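Local coordinates for YusO protein (Bacillus subtilis, PDB 1S3J), which is a homodimeric MarR-family repressor that binds the mdtRP promoter region directly and shuts down this multidrug resistance operon, at residues 68-71 against 72-76; 121-124 against 125-129; 131-134 against 135-139. All coordinates share one frame; numbering follows the deposited sequence.

Contact 1 of 3, residues 68-71 against 72-76; sequences VTLM and ADRLE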
# COMPACT_ATOMS: atom_id res chain seq x y z
N VAL A 68 17.89 -9.65 1.00
CA VAL A 68 17.38 -10.74 0.14
C VAL A 68 17.83 -12.11 0.65
O VAL A 68 17.08 -13.08 0.63
CB VAL A 68 17.77 -10.56 -1.33
CG1 VAL A 68 17.24 -11.74 -2.19
CG2 VAL A 68 17.23 -9.28 -1.84
N THR A 69 19.07 -12.18 1.12
CA THR A 69 19.65 -13.43 1.63
C THR A 69 18.83 -13.94 2.79
O THR A 69 18.64 -15.15 2.94
CB THR A 69 21.11 -13.18 2.04
OG1 THR A 69 21.92 -13.04 0.86
CG2 THR A 69 21.72 -14.35 2.81
N LEU A 70 18.32 -13.03 3.62
CA LEU A 70 17.44 -13.44 4.72
C LEU A 70 16.06 -13.90 4.21
O LEU A 70 15.47 -14.83 4.75
CB LEU A 70 17.28 -12.33 5.75
CG LEU A 70 16.38 -12.64 6.94
CD1 LEU A 70 16.97 -13.83 7.70
CD2 LEU A 70 16.22 -11.43 7.85
N MSE A 71 15.53 -13.24 3.19
CA MSE A 71 14.26 -13.69 2.61
C MSE A 71 14.46 -15.10 2.04
O MSE A 71 13.66 -15.99 2.27
CB MSE A 71 13.82 -12.77 1.48
CG MSE A 71 13.29 -11.43 1.94
SE MSE A 71 13.26 -10.20 0.43
CE MSE A 71 13.69 -8.53 1.41
N ALA A 72 15.55 -15.26 1.30
CA ALA A 72 15.91 -16.55 0.72
C ALA A 72 16.03 -17.63 1.78
O ALA A 72 15.55 -18.73 1.57
CB ALA A 72 17.20 -16.42 -0.07
N ASP A 73 16.63 -17.31 2.94
CA ASP A 73 16.76 -18.29 4.03
C ASP A 73 15.38 -18.79 4.43
O ASP A 73 15.17 -19.98 4.58
CB ASP A 73 17.39 -17.66 5.29
CG ASP A 73 18.90 -17.49 5.19
OD1 ASP A 73 19.54 -18.24 4.43
OD2 ASP A 73 19.55 -16.65 5.85
N ARG A 74 14.45 -17.85 4.63
CA ARG A 74 13.11 -18.18 5.10
C ARG A 74 12.41 -19.06 4.08
O ARG A 74 11.89 -20.11 4.41
CB ARG A 74 12.29 -16.90 5.35
CG ARG A 74 12.81 -16.01 6.47
CD ARG A 74 11.85 -14.86 6.87
NE ARG A 74 12.47 -13.92 7.82
CZ ARG A 74 12.48 -14.07 9.14
NH1 ARG A 74 11.92 -15.13 9.72
NH2 ARG A 74 13.07 -13.16 9.90
N LEU A 75 12.45 -18.65 2.83
CA LEU A 75 11.88 -19.42 1.74
C LEU A 75 12.54 -20.82 1.59
O LEU A 75 11.83 -21.80 1.45
CB LEU A 75 11.96 -18.62 0.43
CG LEU A 75 11.00 -17.41 0.38
CD1 LEU A 75 11.38 -16.50 -0.76
CD2 LEU A 75 9.54 -17.85 0.28
N GLU A 76 13.87 -20.91 1.66
CA GLU A 76 14.57 -22.20 1.51
C GLU A 76 14.23 -23.15 2.66
O GLU A 76 14.03 -24.35 2.44
CB GLU A 76 16.08 -22.04 1.38
CG GLU A 76 16.79 -23.37 1.08
CD GLU A 76 18.20 -23.21 0.51
OE1 GLU A 76 18.99 -22.44 1.08
OE2 GLU A 76 18.52 -23.88 -0.51
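Met71, a selenomethionine, and Leu70 precede Ala72 in one unbroken helix, both with CB directed away from the following turn, and the backbone does most of the joining. Met71 O receives Leu75 N at 3.0 Å in a nearly straight bond (N-H...O 176°), and the Leu75 side chain folds back over the same carbonyl, its CG 3.6 Å from Met71 O. Ala72 N reaches Val68 O at 2.7 Å, while the Ala72 methyl, CB, rests 3.4 Å from that oxygen. Leu70 swings its CG anti to the backbone N (chi1 180°), which carries CD2 up the helix to Arg74, 4.1 Å from NH2; the methyl meets the guanidinium obliquely. Asp73 brings its carboxylate near Thr69 O without bonding to it; OD1 instead forms a salt bridge with Arg83 of strand 81-85. The apolar face is covered on several sides: Val68 packs on helix 54-61, Met71 on that helix and on helix 37-49, and Ala72 and Leu75 on Ile81 of strand 81-85. With helix 54-61 packed against it, helix 65-77 is the second helix of the predicted helix-turn-helix, probably the recognition helix, as in other MarR-type winged helix domains.

Contact 2 of 3, residues 121-124 against 125-129; sequences SFLT and EEEML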
# COMPACT_ATOMS: atom_id res chain seq x y z
N SER A 121 -16.83 -8.19 -9.63
CA SER A 121 -18.02 -8.80 -10.18
C SER A 121 -19.26 -7.89 -10.15
O SER A 121 -20.23 -8.19 -10.83
CB SER A 121 -18.31 -10.13 -9.51
OG SER A 121 -18.58 -9.96 -8.14
N PHE A 122 -19.22 -6.79 -9.37
CA PHE A 122 -20.27 -5.77 -9.36
C PHE A 122 -20.18 -4.85 -10.58
O PHE A 122 -21.06 -4.03 -10.78
CB PHE A 122 -20.15 -4.89 -8.11
CG PHE A 122 -20.55 -5.57 -6.82
CD1 PHE A 122 -21.86 -5.47 -6.35
CD2 PHE A 122 -19.63 -6.28 -6.08
CE1 PHE A 122 -22.22 -6.09 -5.15
CE2 PHE A 122 -20.00 -6.91 -4.88
CZ PHE A 122 -21.28 -6.81 -4.42
N LEU A 123 -19.10 -4.93 -11.35
CA LEU A 123 -18.99 -4.16 -12.59
C LEU A 123 -19.82 -4.78 -13.72
O LEU A 123 -19.89 -5.99 -13.86
CB LEU A 123 -17.52 -4.04 -13.03
CG LEU A 123 -16.61 -3.34 -12.01
CD1 LEU A 123 -15.23 -3.33 -12.51
CD2 LEU A 123 -17.09 -1.91 -11.70
N THR A 124 -20.42 -3.94 -14.54
CA THR A 124 -20.98 -4.41 -15.81
C THR A 124 -19.81 -4.80 -16.73
O THR A 124 -18.66 -4.50 -16.45
CB THR A 124 -21.82 -3.33 -16.50
OG1 THR A 124 -20.98 -2.21 -16.86
CG2 THR A 124 -22.92 -2.77 -15.55
N GLU A 125 -20.14 -5.48 -17.82
CA GLU A 125 -19.15 -5.88 -18.82
C GLU A 125 -18.42 -4.69 -19.44
O GLU A 125 -17.22 -4.73 -19.63
CB GLU A 125 -19.83 -6.72 -19.89
CG GLU A 125 -20.36 -8.05 -19.33
CD GLU A 125 -21.79 -7.99 -18.77
OE1 GLU A 125 -22.39 -6.89 -18.74
OE2 GLU A 125 -22.30 -9.06 -18.36
N GLU A 126 -19.14 -3.63 -19.72
CA GLU A 126 -18.55 -2.41 -20.23
C GLU A 126 -17.52 -1.86 -19.26
O GLU A 126 -16.44 -1.45 -19.66
CB GLU A 126 -19.63 -1.36 -20.43
CG GLU A 126 -20.65 -1.67 -21.52
CD GLU A 126 -21.63 -0.52 -21.77
OE1 GLU A 126 -22.32 -0.12 -20.83
OE2 GLU A 126 -21.72 -0.04 -22.92
N GLU A 127 -17.86 -1.88 -17.97
CA GLU A 127 -17.00 -1.29 -16.93
C GLU A 127 -15.80 -2.18 -16.69
O GLU A 127 -14.73 -1.67 -16.43
CB GLU A 127 -17.77 -1.08 -15.63
CG GLU A 127 -18.73 0.08 -15.71
CD GLU A 127 -19.81 0.03 -14.63
OE1 GLU A 127 -19.94 -0.97 -13.91
OE2 GLU A 127 -20.57 0.99 -14.51
N MSE A 128 -15.99 -3.49 -16.78
CA MSE A 128 -14.87 -4.45 -16.66
C MSE A 128 -13.82 -4.21 -17.74
O MSE A 128 -12.63 -4.24 -17.46
CB MSE A 128 -15.38 -5.89 -16.73
CG MSE A 128 -14.36 -6.94 -16.32
SE MSE A 128 -14.21 -7.02 -14.37
CE MSE A 128 -15.93 -7.85 -13.95
N LEU A 129 -14.27 -4.00 -18.98
CA LEU A 129 -13.37 -3.79 -20.11
C LEU A 129 -12.63 -2.45 -19.92
O LEU A 129 -11.42 -2.40 -20.13
CB LEU A 129 -14.12 -3.77 -21.43
CG LEU A 129 -14.57 -5.14 -21.94
CD1 LEU A 129 -15.80 -4.97 -22.81
CD2 LEU A 129 -13.44 -5.84 -22.70
O HOH W 1 -22.19 -0.45 -18.05
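A capping box starts helix 125-143, where Thr124, at the N-cap, and Glu127, three residues on, exchange bonds between side chain and backbone. Thr124 N donates to Glu127 OE1 at 3.1 Å, meeting the oxygen from above the carboxylate plane, 39° out of it. In return Glu127 N points to Thr124 OG1 at 3.3 Å, a weak bond. The hydroxyl can serve because it sits between the backbone N and the carbonyl carbon (chi1 64°), turned over the first turn of the helix. Glu127 reaches back with its chain extended beyond CG, and its CG lies 3.4 Å from Thr124 OG1, where the two side chains cross at a slant. The first regular helical bond follows, Met128 N to Thr124 O at 2.9 Å. Under the cap Leu123 points into the turn: its CD2 is 3.7 Å from Glu127 OE1, and its CB lies 4.2 Å from CE of the selenomethionine Met128 in one of its two conformers, a tentative contact. On the outer side a water donates to Glu126 OE1 at 2.8 Å; its approach to Thr124 OG1 is implausibly short and so doubtful.

The Glu127 carboxylate has further partners on the second subunit, where OE1 forms a salt bridge with Lys137 and OE2 a hydrogen bond with His133. OE1 is therefore shared between a backbone N-H and a lysine, and these bonds together probably fix the rotation of the carboxylate. Leu123 also packs on Leu138 of the second subunit. The arrangement is a helix N-terminal capping box, here built into the helical dimerisation region of a MarR-family homodimer.

Contact 3 of 3, residues 131-134 against 135-139; sequences AAHI and TAKLA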
# COMPACT_ATOMS: atom_id res chain seq x y z
N ALA A 131 -12.02 -1.08 -17.04
CA ALA A 131 -11.07 -1.23 -15.93
C ALA A 131 -9.83 -2.00 -16.35
O ALA A 131 -8.75 -1.70 -15.90
CB ALA A 131 -11.72 -1.91 -14.69
N ALA A 132 -9.99 -2.99 -17.21
CA ALA A 132 -8.83 -3.73 -17.76
C ALA A 132 -7.89 -2.78 -18.45
O ALA A 132 -6.70 -2.80 -18.19
CB ALA A 132 -9.27 -4.80 -18.73
N HIS A 133 -8.46 -1.95 -19.32
CA HIS A 133 -7.70 -1.01 -20.14
C HIS A 133 -7.01 0.11 -19.32
O HIS A 133 -5.86 0.41 -19.54
CB HIS A 133 -8.64 -0.35 -21.15
CG HIS A 133 -8.00 0.71 -21.98
ND1 HIS A 133 -8.03 2.05 -21.63
CD2 HIS A 133 -7.30 0.63 -23.14
CE1 HIS A 133 -7.38 2.74 -22.54
NE2 HIS A 133 -6.93 1.91 -23.47
N ILE A 134 -7.74 0.73 -18.40
CA ILE A 134 -7.19 1.79 -17.54
C ILE A 134 -6.09 1.25 -16.60
O ILE A 134 -5.06 1.88 -16.44
CB ILE A 134 -8.35 2.43 -16.76
CG1 ILE A 134 -9.29 3.18 -17.72
CG2 ILE A 134 -7.88 3.33 -15.67
CD1 ILE A 134 -10.62 3.56 -17.08
N THR A 135 -6.28 0.10 -15.97
CA THR A 135 -5.27 -0.40 -15.06
C THR A 135 -4.00 -0.85 -15.81
O THR A 135 -2.89 -0.59 -15.32
CB THR A 135 -5.76 -1.55 -14.21
OG1 THR A 135 -6.40 -2.52 -15.04
CG2 THR A 135 -6.81 -1.09 -13.19
N ALA A 136 -4.18 -1.48 -16.97
CA ALA A 136 -3.06 -1.88 -17.82
C ALA A 136 -2.29 -0.65 -18.31
O ALA A 136 -1.07 -0.62 -18.23
CB ALA A 136 -3.55 -2.72 -19.02
N LYS A 137 -3.00 0.36 -18.76
CA LYS A 137 -2.37 1.59 -19.19
C LYS A 137 -1.63 2.32 -18.04
O LYS A 137 -0.51 2.82 -18.22
CB LYS A 137 -3.41 2.52 -19.80
CG LYS A 137 -2.88 3.85 -20.22
CD LYS A 137 -3.91 4.61 -21.06
CE LYS A 137 -3.36 5.97 -21.53
NZ LYS A 137 -4.47 6.84 -22.07
N LEU A 138 -2.25 2.39 -16.87
CA LEU A 138 -1.58 3.00 -15.72
C LEU A 138 -0.34 2.20 -15.33
O LEU A 138 0.68 2.77 -14.98
CB LEU A 138 -2.53 3.07 -14.51
CG LEU A 138 -3.72 4.01 -14.58
CD1 LEU A 138 -4.65 3.79 -13.36
CD2 LEU A 138 -3.23 5.41 -14.60
N ALA A 139 -0.44 0.87 -15.36
CA ALA A 139 0.65 0.01 -14.92
C ALA A 139 1.84 0.09 -15.91
O ALA A 139 3.00 0.10 -15.48
CB ALA A 139 0.18 -1.40 -14.79
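The imidazole of His133 and the side chain of Lys137 sit one helical turn apart, with Lys137 CD meeting the ring obliquely, 4.2 Å from CE1. Lys137 NZ ends at Glu127 of the second subunit, which also packs against His133. Lys137 runs fully extended from a CG anti to the backbone N (chi1 177°), an extension that carries the ammonium outward to that partner.

Around the helix, Ala131 O takes two donors from one residue: Thr135 N at 3.1 Å and Thr135 OG1 at 2.6 Å. The hydroxyl is placed there by chi1 of 49°, which lays it back against the preceding turn. Ile134 and Leu138 lie side by side and point the same way, CG2 of the first 4.0 Å from CD1 of the second; on the second subunit they pack against Gln130 and Tyr119 respectively. Leu138 CG also rests close over the carbonyl, 3.1 Å from Ile134 O.

Chemically, the threonine hydroxyl spends its proton inside its own helix, whereas His133 NE2 and Lys137 NZ turn to the other subunit. Glu127 of the second subunit would offset the charge of Lys137 and probably stabilise any on His133.

How the contacts relate
Contacts 2 and 3 follow one another on helix 125-143, their centres about 14 Å apart, and both touch the second subunit. Contact 2 of one chain meets contact 3 of the other across the dimer. Contact 1 lies on the opposite side of the chain's centre, about 40 Å from contact 2 and 33 Å from contact 3 between centres, with no touch to either, and no other chain of the assembly reaches it. The repressor thus keeps its predicted DNA-binding helix, 65-77, well apart from the dimerising C-terminal helix, consistent with the MarR-family division of labour.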